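Local coordinates for protein glia-derived nexin (Homo sapiens, PDB 4DY0) that inhibits thrombin, trypsin and urokinase as a heparin-binding serpin, and promotes neurite extension by inhibiting thrombin, at residues A[30-35]-A[373-378]; A[200-205]-A[271-276]; A[276-281]-A[325-330]. One frame throughout, in Å; residues are numbered along the deposited sequence.

Contact 1: A[30-35]-A[373-378]; sequences DNIVIS and MGQINK
The carboxamide of N31 and the backbone at N377 and K378 close the open end of an antiparallel strand pair. OD1 of N31 takes two amides: N377 N, 2.7 Å from OD1, comes nearly along the C=O axis, whereas K378 N, 3.1 Å from OD1, lies in the carbonyl plane on a lone pair. N31 ND2 gives a hydrogen bond of 2.9 Å to K378 O, which sits close to the amide plane. With CG beside the backbone N (chi1 -69°) the amide leans across to the opposing chain, and three bonds fix its rotation. Replacing N31 with alanine removes the carboxamide, and the N and O of K378 and the N of N377 would probably lose these partners, letting this end loosen. A second side-chain amide works one step back, where Q375 NE2 reaches D30 O at 3.0 Å, in the plane of that carbonyl, though the oxygen stands out of the glutamine's amide plane; the carboxylate of D30 turns instead to R27.

Between the strands, 32-34 and 373-376 share four backbone hydrogen bonds, two each at the I32–Q375 and I34–M373 pairs. V33 faces G374 in the non-hydrogen-bonded pair, with the CA atoms 4.2 Å apart.

Apolar contact across the pair is slight, V33 CG2 lying 4.3 Å from I376 CD1 on the face that meets strand 266-284. The face of I32, I34, M373 and Q375 packs under helix 5-26. Such joining of an N-terminal strand to the C-terminal hairpin is characteristic of sheet B in the serpin fold.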
loop_
_atom_site.group_PDB
_atom_site.type_symbol
_atom_site.label_atom_id
_atom_site.label_comp_id
_atom_site.label_asym_id
_atom_site.label_seq_id
_atom_site.Cartn_x
_atom_site.Cartn_y
_atom_site.Cartn_z
ATOM N N ASP A 30 -7.378 7.566 -12.318
ATOM C CA ASP A 30 -6.984 6.163 -12.372
ATOM C C ASP A 30 -7.238 5.433 -11.061
ATOM O O ASP A 30 -7.396 6.048 -10.007
ATOM C CB ASP A 30 -5.499 6.043 -12.718
ATOM C CG ASP A 30 -5.193 6.491 -14.132
ATOM O OD1 ASP A 30 -6.146 6.672 -14.925
ATOM O OD2 ASP A 30 -3.998 6.658 -14.447
ATOM N N ASN A 31 -7.267 4.111 -11.138
ATOM C CA ASN A 31 -7.279 3.292 -9.951
ATOM C C ASN A 31 -5.861 3.213 -9.409
ATOM O O ASN A 31 -4.957 2.709 -10.067
ATOM C CB ASN A 31 -7.827 1.902 -10.266
ATOM C CG ASN A 31 -9.302 1.925 -10.593
ATOM O OD1 ASN A 31 -10.017 2.880 -10.259
ATOM N ND2 ASN A 31 -9.777 0.874 -11.251
ATOM N N ILE A 32 -5.661 3.742 -8.211
ATOM C CA ILE A 32 -4.343 3.734 -7.600
ATOM C C ILE A 32 -4.409 2.986 -6.279
ATOM O O ILE A 32 -5.165 3.359 -5.383
ATOM C CB ILE A 32 -3.827 5.161 -7.360
ATOM C CG1 ILE A 32 -3.745 5.929 -8.682
ATOM C CG2 ILE A 32 -2.469 5.125 -6.688
ATOM C CD1 ILE A 32 -2.717 5.370 -9.654
ATOM N N VAL A 33 -3.634 1.912 -6.171
ATOM C CA VAL A 33 -3.593 1.125 -4.947
ATOM C C VAL A 33 -2.158 0.943 -4.490
ATOM O O VAL A 33 -1.366 0.256 -5.135
ATOM C CB VAL A 33 -4.269 -0.245 -5.120
ATOM C CG1 VAL A 33 -4.377 -0.957 -3.775
ATOM C CG2 VAL A 33 -5.641 -0.068 -5.743
ATOM N N ILE A 34 -1.840 1.579 -3.371
ATOM C CA ILE A 34 -0.495 1.622 -2.831
ATOM C C ILE A 34 -0.486 0.970 -1.454
ATOM O O ILE A 34 -1.533 0.857 -0.802
ATOM C CB ILE A 34 -0.052 3.089 -2.656
ATOM C CG1 ILE A 34 0.128 3.763 -4.020
ATOM C CG2 ILE A 34 1.206 3.183 -1.823
ATOM C CD1 ILE A 34 1.175 3.123 -4.874
ATOM N N SER A 35 0.691 0.540 -1.011
ATOM C CA SER A 35 0.861 0.109 0.370
ATOM C C SER A 35 1.812 1.060 1.075
ATOM O O SER A 35 3.025 0.942 0.933
ATOM C CB SER A 35 1.406 -1.311 0.440
ATOM O OG SER A 35 1.677 -1.654 1.786
ATOM N N MET A 373 -3.653 1.754 0.786
ATOM C CA MET A 373 -4.337 3.005 0.522
ATOM C C MET A 373 -4.696 3.023 -0.959
ATOM O O MET A 373 -3.842 2.786 -1.820
ATOM C CB MET A 373 -3.453 4.193 0.881
ATOM C CG MET A 373 -4.148 5.537 0.743
ATOM S SD MET A 373 -3.152 6.879 1.408
ATOM C CE MET A 373 -4.325 8.239 1.349
ATOM N N GLY A 374 -5.959 3.291 -1.263
ATOM C CA GLY A 374 -6.400 3.216 -2.643
ATOM C C GLY A 374 -7.389 4.281 -3.064
ATOM O O GLY A 374 -8.229 4.731 -2.275
ATOM N N GLN A 375 -7.290 4.692 -4.321
ATOM C CA GLN A 375 -8.329 5.514 -4.901
ATOM C C GLN A 375 -8.976 4.696 -6.009
ATOM O O GLN A 375 -8.313 4.280 -6.957
ATOM C CB GLN A 375 -7.769 6.848 -5.414
ATOM C CG GLN A 375 -7.761 6.998 -6.911
ATOM C CD GLN A 375 -7.476 8.423 -7.353
ATOM O OE1 GLN A 375 -7.832 9.379 -6.668
ATOM N NE2 GLN A 375 -6.828 8.570 -8.505
ATOM N N ILE A 376 -10.268 4.432 -5.868
ATOM C CA ILE A 376 -10.974 3.632 -6.858
ATOM C C ILE A 376 -11.889 4.516 -7.689
ATOM O O ILE A 376 -12.893 5.020 -7.184
ATOM C CB ILE A 376 -11.808 2.517 -6.198
ATOM C CG1 ILE A 376 -10.911 1.608 -5.345
ATOM C CG2 ILE A 376 -12.570 1.720 -7.252
ATOM C CD1 ILE A 376 -9.751 0.972 -6.115
ATOM N N ASN A 377 -11.527 4.705 -8.956
ATOM C CA ASN A 377 -12.321 5.500 -9.890
ATOM C C ASN A 377 -13.300 4.652 -10.688
ATOM O O ASN A 377 -14.282 5.162 -11.227
ATOM C CB ASN A 377 -11.403 6.262 -10.847
ATOM C CG ASN A 377 -10.931 7.571 -10.269
ATOM O OD1 ASN A 377 -9.748 7.743 -9.960
ATOM N ND2 ASN A 377 -11.859 8.500 -10.092
ATOM N N LYS A 378 -13.018 3.357 -10.771
ATOM C CA LYS A 378 -13.916 2.413 -11.423
ATOM C C LYS A 378 -13.626 1.000 -10.934
ATOM O O LYS A 378 -12.609 0.420 -11.293
ATOM C CB LYS A 378 -13.770 2.482 -12.943
ATOM C CG LYS A 378 -14.936 1.850 -13.691
ATOM C CD LYS A 378 -14.912 2.204 -15.171
ATOM C CE LYS A 378 -13.727 1.566 -15.877
ATOM N NZ LYS A 378 -13.716 1.891 -17.332
#

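Contact 2: A[200-205]-A[271-276]; sequences MLAQLS and QVILPK
M200 lays its side chain past I273 and P275 at one end of this antiparallel pair. Its CG stands beside the backbone N (chi1 -66°) and the chain then runs extended, which carries SD to 3.7 Å from I273 CG2, the two side chains meeting at about a right angle. Against P275 it runs alongside instead, CG of M200 lying 3.7 Å from P275 CA. R186 and F188 also touch the methionine.

L201 emerges on the other face. Its CD2 presses on the aliphatic root of K276, 3.5 Å from K276 CB, with the lysine chain crossing it; the ammonium end goes on to E330 and S329. The second methyl, CD1, lies 4.2 Å from L274 CD1, and F178 covers the leucine further.

Further along I273, A202 puts its CB 3.9 Å from I273 CG1, while CG2 is the branch that meets M200. At the solvent end Q271 is bent at chi2 (-74°), which folds its amide over L204, with OE1 of Q271 3.7 Å from L204 CB. Q203, on the face of V272, sends its OE1 to S176.

Beneath these side chains the backbones of L201 and L274, and of Q203 and V272, exchange hydrogen bonds in pairs; the shortest, L201 N to L274 O, is 2.6 Å. With strand 351-353 flanking Q271 and I273, and strand 184-189 flanking M200, this is the central strand pair of serpin sheet C, the side chain of L204 lying about 9 Å from that of R346 in the probable reactive bond.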
loop_
_atom_site.group_PDB
_atom_site.type_symbol
_atom_site.label_atom_id
_atom_site.label_comp_id
_atom_site.label_asym_id
_atom_site.label_seq_id
_atom_site.Cartn_x
_atom_site.Cartn_y
_atom_site.Cartn_z
ATOM N N MET A 200 -22.688 -5.142 -6.283
ATOM C CA MET A 200 -22.455 -4.510 -4.994
ATOM C C MET A 200 -22.970 -5.317 -3.810
ATOM O O MET A 200 -24.091 -5.824 -3.826
ATOM C CB MET A 200 -23.032 -3.097 -4.972
ATOM C CG MET A 200 -22.330 -2.153 -5.924
ATOM S SD MET A 200 -22.724 -0.441 -5.574
ATOM C CE MET A 200 -22.004 0.375 -7.001
ATOM N N LEU A 201 -22.128 -5.429 -2.789
ATOM C CA LEU A 201 -22.504 -6.045 -1.529
ATOM C C LEU A 201 -23.439 -5.110 -0.781
ATOM O O LEU A 201 -23.304 -3.886 -0.871
ATOM C CB LEU A 201 -21.259 -6.285 -0.676
ATOM C CG LEU A 201 -20.024 -6.845 -1.389
ATOM C CD1 LEU A 201 -18.784 -6.694 -0.520
ATOM C CD2 LEU A 201 -20.231 -8.296 -1.791
ATOM N N ALA A 202 -24.383 -5.684 -0.040
ATOM C CA ALA A 202 -25.297 -4.893 0.780
ATOM C C ALA A 202 -25.641 -5.612 2.071
ATOM O O ALA A 202 -25.904 -6.810 2.072
ATOM C CB ALA A 202 -26.565 -4.576 0.011
ATOM N N GLN A 203 -25.637 -4.871 3.171
ATOM C CA GLN A 203 -26.117 -5.396 4.435
ATOM C C GLN A 203 -26.526 -4.257 5.358
ATOM O O GLN A 203 -25.968 -3.160 5.301
ATOM C CB GLN A 203 -25.047 -6.255 5.107
ATOM C CG GLN A 203 -24.028 -5.460 5.899
ATOM C CD GLN A 203 -23.065 -6.348 6.652
ATOM O OE1 GLN A 203 -23.257 -6.626 7.836
ATOM N NE2 GLN A 203 -22.026 -6.813 5.964
ATOM N N LEU A 204 -27.517 -4.525 6.198
ATOM C CA LEU A 204 -27.948 -3.581 7.209
ATOM C C LEU A 204 -27.377 -4.068 8.529
ATOM O O LEU A 204 -27.679 -5.177 8.971
ATOM C CB LEU A 204 -29.474 -3.550 7.281
ATOM C CG LEU A 204 -30.149 -2.278 7.797
ATOM C CD1 LEU A 204 -31.617 -2.551 8.116
ATOM C CD2 LEU A 204 -29.428 -1.723 9.014
ATOM N N SER A 205 -26.541 -3.249 9.153
ATOM C CA SER A 205 -25.835 -3.671 10.352
ATOM C C SER A 205 -25.226 -2.465 11.062
ATOM O O SER A 205 -25.324 -1.341 10.573
ATOM C CB SER A 205 -24.753 -4.689 9.981
ATOM O OG SER A 205 -24.053 -5.145 11.121
ATOM N N GLN A 271 -27.341 1.007 6.401
ATOM C CA GLN A 271 -27.407 0.219 5.175
ATOM C C GLN A 271 -26.153 0.470 4.344
ATOM O O GLN A 271 -25.999 1.536 3.747
ATOM C CB GLN A 271 -28.651 0.574 4.359
ATOM C CG GLN A 271 -29.789 -0.433 4.474
ATOM C CD GLN A 271 -29.515 -1.720 3.713
ATOM O OE1 GLN A 271 -30.292 -2.670 3.783
ATOM N NE2 GLN A 271 -28.409 -1.753 2.977
ATOM N N VAL A 272 -25.254 -0.508 4.319
ATOM C CA VAL A 272 -24.006 -0.384 3.575
ATOM C C VAL A 272 -24.140 -0.995 2.191
ATOM O O VAL A 272 -24.644 -2.105 2.039
ATOM C CB VAL A 272 -22.834 -1.069 4.301
ATOM C CG1 VAL A 272 -21.546 -0.891 3.510
ATOM C CG2 VAL A 272 -22.681 -0.508 5.711
ATOM N N ILE A 273 -23.697 -0.260 1.181
ATOM C CA ILE A 273 -23.710 -0.759 -0.186
ATOM C C ILE A 273 -22.355 -0.470 -0.828
ATOM O O ILE A 273 -21.937 0.684 -0.940
ATOM C CB ILE A 273 -24.885 -0.173 -0.979
ATOM C CG1 ILE A 273 -26.201 -0.680 -0.379
ATOM C CG2 ILE A 273 -24.793 -0.542 -2.458
ATOM C CD1 ILE A 273 -27.386 -0.550 -1.295
ATOM N N LEU A 274 -21.676 -1.540 -1.227
ATOM C CA LEU A 274 -20.244 -1.510 -1.502
ATOM C C LEU A 274 -19.948 -2.370 -2.728
ATOM O O LEU A 274 -20.429 -3.497 -2.820
ATOM C CB LEU A 274 -19.512 -2.097 -0.294
ATOM C CG LEU A 274 -18.051 -1.779 0.008
ATOM C CD1 LEU A 274 -17.471 -2.896 0.850
ATOM C CD2 LEU A 274 -17.246 -1.611 -1.259
ATOM N N PRO A 275 -19.163 -1.847 -3.681
ATOM C CA PRO A 275 -18.819 -2.681 -4.822
ATOM C C PRO A 275 -18.121 -3.964 -4.393
ATOM O O PRO A 275 -17.223 -3.940 -3.545
ATOM C CB PRO A 275 -17.846 -1.805 -5.610
ATOM C CG PRO A 275 -18.268 -0.423 -5.288
ATOM C CD PRO A 275 -18.669 -0.471 -3.840
ATOM N N LYS A 276 -18.557 -5.080 -4.958
ATOM C CA LYS A 276 -17.824 -6.326 -4.832
ATOM C C LYS A 276 -16.825 -6.346 -5.984
ATOM O O LYS A 276 -17.218 -6.361 -7.147
ATOM C CB LYS A 276 -18.782 -7.514 -4.918
ATOM C CG LYS A 276 -18.161 -8.777 -5.497
ATOM C CD LYS A 276 -18.883 -10.029 -5.022
ATOM C CE LYS A 276 -18.338 -11.256 -5.729
ATOM N NZ LYS A 276 -18.007 -12.331 -4.761
#

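Contact 3: A[276-281]-A[325-330]; sequences KFTAVA and KIEVSE
A279 and I326 meet on the buried face, where A279 CB lies 3.5 Å from I326 CG2. That methyl sits between the backbone N and the carbonyl carbon of I326, while the rest of the side chain leads away, and I326 packs on F360 and I362. F277 holds its ring in the same crowded position (chi1 78°), and CE1 meets V328 CG2 obliquely at 3.9 Å; F358 and I376 pack on the ring too. Four backbone hydrogen bonds, at F277–V328 and A279–I326, bind the strands beneath.

The opposite face is looser. T278, V280, K325 and E327 meet there only at about 4 Å, V280 CB beside K325 CG at 4.1 Å and T278 OG1 against E327 CG. K325 NZ turns off to M145 O, with a sulfate ion in weak, long contact.

At the strand's end K276 NZ is gripped twice, by hydrogen bonds to S329 OG at 3.0 Å and to the syn lone pair of E330 OE1 at 2.8 Å, the latter a salt bridge. E330 OE2 is held by T183. As in other serpins, this end of the sheet A strand pair probably lies at the breach, where insertion of the reactive-centre loop begins.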
loop_
_atom_site.group_PDB
_atom_site.type_symbol
_atom_site.label_atom_id
_atom_site.label_comp_id
_atom_site.label_asym_id
_atom_site.label_seq_id
_atom_site.Cartn_x
_atom_site.Cartn_y
_atom_site.Cartn_z
ATOM N N LYS A 276 -18.557 -5.080 -4.958
ATOM C CA LYS A 276 -17.824 -6.326 -4.832
ATOM C C LYS A 276 -16.825 -6.346 -5.984
ATOM O O LYS A 276 -17.218 -6.361 -7.147
ATOM C CB LYS A 276 -18.782 -7.514 -4.918
ATOM C CG LYS A 276 -18.161 -8.777 -5.497
ATOM C CD LYS A 276 -18.883 -10.029 -5.022
ATOM C CE LYS A 276 -18.338 -11.256 -5.729
ATOM N NZ LYS A 276 -18.007 -12.331 -4.761
ATOM N N PHE A 277 -15.534 -6.314 -5.669
ATOM C CA PHE A 277 -14.528 -6.170 -6.713
ATOM C C PHE A 277 -13.129 -6.495 -6.213
ATOM O O PHE A 277 -12.913 -6.730 -5.025
ATOM C CB PHE A 277 -14.531 -4.736 -7.245
ATOM C CG PHE A 277 -13.827 -3.761 -6.343
ATOM C CD1 PHE A 277 -14.356 -3.438 -5.098
ATOM C CD2 PHE A 277 -12.631 -3.170 -6.734
ATOM C CE1 PHE A 277 -13.708 -2.541 -4.260
ATOM C CE2 PHE A 277 -11.974 -2.274 -5.903
ATOM C CZ PHE A 277 -12.512 -1.960 -4.663
ATOM N N THR A 278 -12.179 -6.495 -7.142
ATOM C CA THR A 278 -10.780 -6.681 -6.820
ATOM C C THR A 278 -10.012 -5.424 -7.204
ATOM O O THR A 278 -10.043 -4.995 -8.356
ATOM C CB THR A 278 -10.191 -7.876 -7.583
ATOM O OG1 THR A 278 -10.957 -9.053 -7.296
ATOM C CG2 THR A 278 -8.743 -8.096 -7.188
ATOM N N ALA A 279 -9.338 -4.835 -6.223
ATOM C CA ALA A 279 -8.521 -3.652 -6.439
ATOM C C ALA A 279 -7.067 -4.061 -6.609
ATOM O O ALA A 279 -6.485 -4.674 -5.720
ATOM C CB ALA A 279 -8.661 -2.699 -5.262
ATOM N N VAL A 280 -6.479 -3.711 -7.746
ATOM C CA VAL A 280 -5.095 -4.069 -8.018
ATOM C C VAL A 280 -4.385 -3.009 -8.859
ATOM O O VAL A 280 -4.921 -2.528 -9.859
ATOM C CB VAL A 280 -4.998 -5.435 -8.721
ATOM C CG1 VAL A 280 -5.923 -5.474 -9.938
ATOM C CG2 VAL A 280 -3.562 -5.725 -9.120
ATOM N N ALA A 281 -3.175 -2.647 -8.446
ATOM C CA ALA A 281 -2.379 -1.677 -9.181
ATOM C C ALA A 281 -0.889 -1.908 -8.962
ATOM O O ALA A 281 -0.467 -2.372 -7.904
ATOM C CB ALA A 281 -2.759 -0.263 -8.778
ATOM N N LYS A 325 -2.818 -5.720 -4.173
ATOM C CA LYS A 325 -4.016 -6.394 -4.648
ATOM C C LYS A 325 -4.903 -6.798 -3.479
ATOM O O LYS A 325 -4.483 -7.549 -2.601
ATOM C CB LYS A 325 -3.628 -7.619 -5.477
ATOM C CG LYS A 325 -4.797 -8.434 -6.002
ATOM C CD LYS A 325 -4.329 -9.382 -7.098
ATOM C CE LYS A 325 -5.440 -10.292 -7.565
ATOM N NZ LYS A 325 -5.000 -11.129 -8.716
ATOM N N ILE A 326 -6.126 -6.278 -3.467
ATOM C CA ILE A 326 -7.090 -6.621 -2.434
ATOM C C ILE A 326 -8.418 -7.029 -3.066
ATOM O O ILE A 326 -8.905 -6.377 -3.985
ATOM C CB ILE A 326 -7.324 -5.443 -1.463
ATOM C CG1 ILE A 326 -8.334 -5.837 -0.381
ATOM C CG2 ILE A 326 -7.806 -4.216 -2.218
ATOM C CD1 ILE A 326 -8.720 -4.704 0.539
ATOM N N GLU A 327 -8.991 -8.125 -2.586
ATOM C CA GLU A 327 -10.315 -8.520 -3.034
ATOM C C GLU A 327 -11.369 -8.149 -1.999
ATOM O O GLU A 327 -11.196 -8.382 -0.803
ATOM C CB GLU A 327 -10.386 -10.016 -3.341
ATOM C CG GLU A 327 -11.796 -10.459 -3.716
ATOM C CD GLU A 327 -11.887 -11.925 -4.094
ATOM O OE1 GLU A 327 -13.007 -12.384 -4.404
ATOM O OE2 GLU A 327 -10.844 -12.613 -4.085
ATOM N N VAL A 328 -12.458 -7.555 -2.467
ATOM C CA VAL A 328 -13.571 -7.224 -1.600
ATOM C C VAL A 328 -14.759 -8.106 -1.961
ATOM O O VAL A 328 -15.306 -7.997 -3.058
ATOM C CB VAL A 328 -13.944 -5.739 -1.730
ATOM C CG1 VAL A 328 -15.143 -5.414 -0.863
ATOM C CG2 VAL A 328 -12.754 -4.874 -1.346
ATOM N N SER A 329 -15.146 -8.986 -1.040
ATOM C CA SER A 329 -16.197 -9.966 -1.310
ATOM C C SER A 329 -17.171 -10.115 -0.142
ATOM O O SER A 329 -17.095 -9.372 0.839
ATOM C CB SER A 329 -15.576 -11.320 -1.647
ATOM O OG SER A 329 -16.535 -12.204 -2.198
ATOM N N GLU A 330 -18.078 -11.086 -0.254
ATOM C CA GLU A 330 -19.096 -11.341 0.766
ATOM C C GLU A 330 -18.523 -11.981 2.030
ATOM O O GLU A 330 -18.971 -11.692 3.143
ATOM C CB GLU A 330 -20.199 -12.258 0.217
ATOM C CG GLU A 330 -21.153 -11.614 -0.778
ATOM C CD GLU A 330 -20.729 -11.804 -2.223
ATOM O OE1 GLU A 330 -19.565 -12.188 -2.466
ATOM O OE2 GLU A 330 -21.564 -11.564 -3.119
#

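Overall arrangement
From the N terminus, the chain passes helix 5-26 and lays down 30-35, whose partner 373-378 comes only at the far end; contact 1 thus closes a loop of more than three hundred residues around the other two. Contact 2 opens at 200-205 and closes at 271-276, and contact 3 starts at once from the shared K276, ending at 325-330. These two follow in series and do not cross. Strand 266-284 is the common thread, leaving sheet C for sheet A. Contacts 2 and 3 touch where L201 and L274 meet V328, S329 and E330. I376 rests on F277 and A279, packing sheet B behind sheet A, whereas contacts 1 and 2 stay apart.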